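Local coordinates for protein xyloglucan-specific endo-beta-1,4-glucanase BoGH9A (Bacteroides ovatus, PDB 6DHT) that catalyses the endohydrolysis of 1,4-beta-D-glucosidic linkages in the xyloglucan backbone, releasing xyloglucan oligosaccharides, at residues W166-D171 and G331-T336; G180-L185 and V549-N554. All coordinates share one frame; numbering follows the deposited sequence. Where two conformers were deposited one is given.

Interaction 1: residues W166-D171 and G331-T336; sequences WYDAGD and GEYGDT. With CA (calcium ion), chain C; EDO (1,2-ethanediol), chain E; IMD (imidazole), chain B.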
# COMPACT_ATOMS: atom_id res chain seq x y z
N TRP A 166 -7.20 5.41 -11.40
CA TRP A 166 -6.43 4.20 -11.64
C TRP A 166 -7.30 2.96 -11.80
O TRP A 166 -8.31 2.82 -11.13
CB TRP A 166 -5.48 3.90 -10.47
CG TRP A 166 -4.59 5.02 -10.04
CD1 TRP A 166 -3.68 5.69 -10.80
CD2 TRP A 166 -4.50 5.58 -8.72
NE1 TRP A 166 -3.03 6.64 -10.04
CE2 TRP A 166 -3.51 6.59 -8.76
CE3 TRP A 166 -5.15 5.31 -7.52
CZ2 TRP A 166 -3.17 7.31 -7.63
CZ3 TRP A 166 -4.79 6.03 -6.40
CH2 TRP A 166 -3.81 7.01 -6.46
N TYR A 167 -6.86 2.01 -12.61
CA TYR A 167 -7.34 0.65 -12.48
C TYR A 167 -7.03 0.17 -11.06
O TYR A 167 -5.93 0.40 -10.54
CB TYR A 167 -6.66 -0.28 -13.46
CG TYR A 167 -6.88 0.03 -14.92
CD1 TYR A 167 -8.15 0.18 -15.44
CD2 TYR A 167 -5.79 0.14 -15.78
CE1 TYR A 167 -8.33 0.44 -16.78
CE2 TYR A 167 -5.97 0.41 -17.12
CZ TYR A 167 -7.24 0.55 -17.61
OH TYR A 167 -7.43 0.83 -18.94
N ASP A 168 -7.97 -0.51 -10.42
CA ASP A 168 -7.79 -0.92 -9.03
C ASP A 168 -6.65 -1.91 -8.82
O ASP A 168 -5.95 -1.86 -7.79
CB ASP A 168 -9.06 -1.57 -8.51
CG ASP A 168 -9.11 -1.64 -7.01
OD1 ASP A 168 -8.92 -0.59 -6.35
OD2 ASP A 168 -9.37 -2.73 -6.48
N ALA A 169 -6.49 -2.88 -9.72
CA ALA A 169 -5.74 -4.06 -9.36
C ALA A 169 -5.48 -4.90 -10.60
O ALA A 169 -5.11 -4.36 -11.65
CB ALA A 169 -6.55 -4.85 -8.33
N GLY A 170 -5.66 -6.21 -10.49
CA GLY A 170 -5.56 -7.06 -11.66
C GLY A 170 -6.72 -6.91 -12.61
O GLY A 170 -6.65 -7.43 -13.75
N ASP A 171 -7.78 -6.23 -12.17
CA ASP A 171 -8.97 -5.89 -12.98
C ASP A 171 -8.96 -4.41 -13.38
O ASP A 171 -8.10 -3.63 -12.92
CB ASP A 171 -10.27 -6.22 -12.23
CG ASP A 171 -10.49 -5.37 -11.02
OD1 ASP A 171 -9.60 -5.41 -10.12
OD2 ASP A 171 -11.56 -4.71 -10.96
N GLY A 331 -15.47 -6.34 -7.85
CA GLY A 331 -15.09 -6.30 -6.44
C GLY A 331 -16.11 -5.62 -5.53
O GLY A 331 -16.58 -4.54 -5.83
N GLU A 332 -16.45 -6.27 -4.42
CA GLU A 332 -17.50 -5.75 -3.57
C GLU A 332 -17.03 -4.59 -2.70
O GLU A 332 -17.70 -3.56 -2.64
CB GLU A 332 -18.11 -6.82 -2.68
CG GLU A 332 -19.32 -6.31 -1.93
CD GLU A 332 -20.02 -7.38 -1.11
OE1 GLU A 332 -19.31 -8.23 -0.54
OE2 GLU A 332 -21.28 -7.34 -1.05
N TYR A 333 -15.90 -4.76 -2.02
CA TYR A 333 -15.45 -3.80 -0.99
C TYR A 333 -16.62 -3.47 -0.07
O TYR A 333 -16.99 -2.31 0.08
CB TYR A 333 -14.86 -2.51 -1.59
CG TYR A 333 -13.53 -2.76 -2.28
CD1 TYR A 333 -12.38 -2.99 -1.54
CD2 TYR A 333 -13.43 -2.78 -3.66
CE1 TYR A 333 -11.15 -3.24 -2.16
CE2 TYR A 333 -12.22 -3.04 -4.29
CZ TYR A 333 -11.07 -3.25 -3.52
OH TYR A 333 -9.86 -3.52 -4.10
N GLY A 334 -17.18 -4.53 0.51
CA GLY A 334 -18.33 -4.41 1.39
C GLY A 334 -17.90 -4.28 2.84
O GLY A 334 -16.81 -4.73 3.20
N ASP A 335 -18.76 -3.68 3.65
CA ASP A 335 -18.43 -3.38 5.03
C ASP A 335 -19.70 -2.96 5.74
O ASP A 335 -20.43 -2.10 5.24
CB ASP A 335 -17.41 -2.22 5.03
CG ASP A 335 -16.73 -2.00 6.38
OD1 ASP A 335 -16.92 -2.76 7.35
OD2 ASP A 335 -15.93 -1.03 6.44
N THR A 336 -19.97 -3.56 6.90
CA THR A 336 -21.12 -3.15 7.72
C THR A 336 -20.70 -2.41 8.99
O THR A 336 -21.52 -2.17 9.87
CB THR A 336 -22.00 -4.35 8.11
OG1 THR A 336 -21.22 -5.32 8.81
CG2 THR A 336 -22.61 -4.98 6.88
CA CA C . -14.85 0.04 8.30
C1 EDO E . -12.07 -6.65 -3.14
O1 EDO E . -12.33 -7.71 -4.06
C2 EDO E . -12.66 -7.00 -1.78
O2 EDO E . -14.09 -7.01 -1.84
N1 IMD B . -7.17 -7.02 -5.54
C2 IMD B . -8.12 -6.07 -5.40
N3 IMD B . -8.06 -5.62 -4.12
C4 IMD B . -7.09 -6.29 -3.47
C5 IMD B . -6.52 -7.18 -4.37
O HOH W 1 -14.95 -2.22 9.28

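Interaction 2: residues G180-L185 and V549-N554; sequences GYSIGL and VAINWN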
# COMPACT_ATOMS: atom_id res chain seq x y z
N GLY A 180 -9.61 5.70 -2.27
CA GLY A 180 -9.61 6.70 -1.23
C GLY A 180 -8.73 6.30 -0.08
O GLY A 180 -7.93 7.10 0.41
N TYR A 181 -8.87 5.06 0.37
CA TYR A 181 -8.01 4.50 1.41
C TYR A 181 -6.53 4.55 0.99
O TYR A 181 -5.64 4.94 1.77
CB TYR A 181 -8.37 3.03 1.66
CG TYR A 181 -7.27 2.32 2.38
CD1 TYR A 181 -7.09 2.46 3.75
CD2 TYR A 181 -6.38 1.54 1.67
CE1 TYR A 181 -6.03 1.81 4.39
CE2 TYR A 181 -5.34 0.90 2.28
CZ TYR A 181 -5.16 1.05 3.65
OH TYR A 181 -4.11 0.37 4.27
N SER A 182 -6.27 4.14 -0.25
CA SER A 182 -4.90 4.06 -0.73
C SER A 182 -4.19 5.41 -0.71
O SER A 182 -3.05 5.54 -0.24
CB SER A 182 -4.85 3.48 -2.14
OG SER A 182 -5.26 2.10 -2.17
N ILE A 183 -4.85 6.43 -1.24
CA ILE A 183 -4.35 7.79 -1.20
C ILE A 183 -4.22 8.24 0.26
O ILE A 183 -3.21 8.82 0.63
CB ILE A 183 -5.28 8.72 -1.95
CG1 ILE A 183 -5.33 8.38 -3.44
CG2 ILE A 183 -4.82 10.13 -1.76
CD1 ILE A 183 -6.50 8.98 -4.17
N GLY A 184 -5.21 7.92 1.09
CA GLY A 184 -5.16 8.31 2.49
C GLY A 184 -3.92 7.79 3.21
O GLY A 184 -3.31 8.51 4.01
N LEU A 185 -3.53 6.56 2.90
CA LEU A 185 -2.35 5.95 3.50
C LEU A 185 -1.08 6.62 2.96
O LEU A 185 -0.21 7.01 3.74
CB LEU A 185 -2.33 4.44 3.23
CG LEU A 185 -1.09 3.71 3.77
CD1 LEU A 185 -0.94 3.89 5.27
CD2 LEU A 185 -1.17 2.25 3.40
N VAL A 549 -2.16 -8.26 -7.83
CA VAL A 549 -1.57 -6.95 -7.50
C VAL A 549 -2.72 -5.98 -7.29
O VAL A 549 -3.83 -6.19 -7.76
CB VAL A 549 -0.63 -6.45 -8.63
CG1 VAL A 549 0.52 -7.44 -8.84
CG2 VAL A 549 -1.40 -6.21 -9.94
N ALA A 550 -2.49 -4.91 -6.54
CA ALA A 550 -3.56 -3.98 -6.21
C ALA A 550 -3.05 -2.64 -5.70
O ALA A 550 -2.01 -2.59 -5.03
CB ALA A 550 -4.46 -4.57 -5.15
N ILE A 551 -3.79 -1.58 -5.97
CA ILE A 551 -3.36 -0.25 -5.51
C ILE A 551 -3.23 -0.16 -3.99
O ILE A 551 -2.35 0.58 -3.50
CB ILE A 551 -4.23 0.88 -6.06
CG1 ILE A 551 -5.69 0.72 -5.65
CG2 ILE A 551 -4.04 1.03 -7.56
CD1 ILE A 551 -6.61 1.90 -6.00
N ASN A 552 -4.07 -0.85 -3.23
CA ASN A 552 -3.98 -0.77 -1.77
C ASN A 552 -2.79 -1.53 -1.25
O ASN A 552 -2.26 -1.20 -0.21
CB ASN A 552 -5.27 -1.21 -1.08
CG ASN A 552 -5.75 -2.58 -1.53
OD1 ASN A 552 -5.84 -2.89 -2.73
ND2 ASN A 552 -6.06 -3.42 -0.55
N TRP A 553 -2.36 -2.54 -1.99
CA TRP A 553 -1.17 -3.30 -1.63
C TRP A 553 0.07 -2.49 -1.98
O TRP A 553 1.01 -2.41 -1.19
CB TRP A 553 -1.18 -4.68 -2.32
CG TRP A 553 -2.33 -5.53 -1.86
CD1 TRP A 553 -3.17 -5.26 -0.84
CD2 TRP A 553 -2.75 -6.79 -2.40
NE1 TRP A 553 -4.08 -6.25 -0.71
CE2 TRP A 553 -3.86 -7.20 -1.66
CE3 TRP A 553 -2.30 -7.59 -3.44
CZ2 TRP A 553 -4.53 -8.40 -1.91
CZ3 TRP A 553 -2.96 -8.79 -3.70
CH2 TRP A 553 -4.07 -9.17 -2.94
N ASN A 554 0.07 -1.83 -3.13
CA ASN A 554 1.17 -0.94 -3.46
C ASN A 554 1.20 0.32 -2.59
O ASN A 554 2.29 0.88 -2.38
CB ASN A 554 1.20 -0.60 -4.94
CG ASN A 554 2.26 -1.39 -5.64
OD1 ASN A 554 2.21 -2.62 -5.64
ND2 ASN A 554 3.26 -0.71 -6.17
O HOH W 2 -2.97 -1.48 2.48

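Interaction 1: residues W166-D171 and G331-T336
Tyr-333 reaches across to Asp-168, an example of two loops joined by a single side-chain bond. Its loop is fixed first at Gly-331 and Glu-332, whose carbonyl oxygens accept bonds from Lys-239 and His-238. At Tyr-333 the backbone turns to a left-handed conformation, and the amide N donates to O2 of an ethanediol, 2.9 Å away. With CG anti to the carbonyl carbon (chi1 -69°), the ring heads for the other loop, and the ethanediol C1 lies over one face, 3.5 Å above the plane. Tyr-333 OH donates to the syn lone pair of Asp-168 OD2 at 2.6 Å; OD2 lies at the ring edge, near its plane, with the carboxylate turned 89° to the ring. The hydroxyl also accepts from imidazole N3, 2.8 Å from Tyr-333 OH; imidazole and ethanediol are probably from the crystallisation liquor. A phenylalanine in its place would probably leave Asp-168 OD2 without this donor. Beyond Gly-334, Asp-335 OD2 binds calcium at 2.4 Å, together with His-337, Asp-340, Glu-341 and Gly-376. Asp-168 and Asp-171, the latter predicted to be catalytic, belong to the Asp-Ala-Gly-Asp motif of the family 9 glycoside hydrolase active site.

Interaction 2: residues G180-L185 and V549-N554
Ser-182 and Tyr-181 meet Ile-551 and Asn-552 where two helices of the (alpha/alpha)6 barrel, the fold of family 9 glycoside hydrolases, come together in the buried interior. Helix 176-192 presents its flank to the first turn of helix 551-567, and the small side chain of Ser-182 is consistent with the close approach here: the CA atoms of Ser-182 and Asn-552 are 5.0 Å apart. Ser-182 OG sits against Asn-552 CA at 3.2 Å, with CG1 of Ile-551 nearby. It makes no hydrogen bond to the facing backbone; beside its own backbone N (chi1 -67°), the hydroxyl is instead bonded to the carbonyl of Asn-178, one turn earlier.

The side chain of Asn-552 can be followed outward. Its CB lies 3.5 Å from Ser-182 OG and, on meeting Tyr-181, faces the edge of the ring, 4.0 Å from CE2. CG then falls between the backbone N and the carbonyl carbon (chi1 53°), which carries the amide away from residues 180-185 and toward Asn-178, near the start of the same helix, its plane inclined 74° to the tyrosine ring. At the tip, OD1 accepts from ND2 of Asn-178, while Asn-552 ND2 donates to O1 of a di(hydroxyethyl)ether, probably from the crystallisation liquor, so in this crystal both ends of the amide have partners. Ala-550, at the N-cap, starts the helix by accepting from the amide of Asn-554. The tyrosine completes the contact through solvent: a water in the plane of its ring lies 2.8 Å from Tyr-181 OH and donates to Asn-552 O, also at 2.8 Å.

How the interactions relate
The two contacts show how helices of a barrel and an active-site loop are joined by direct contacts. The centres of interaction 1 and interaction 2 are 10 Å apart, and interaction 2 is nearer the centre of the molecule. In sequence the segments alternate, 166-171, 180-185, 331-336 and 549-554, so residues from distant parts of the catalytic domain converge. Loop 166-171 touches the start of helix 551-567 directly: Asp-168 O and Ile-551 N, 2.8 Å apart, form a probable hydrogen bond, and Trp-166 packs on Ile-183 of helix 176-192. Asn-178 on that helix bonds to both Asp-168 and Asn-552, tying the active-site loop to the helix that follows Glu-548, the predicted proton donor.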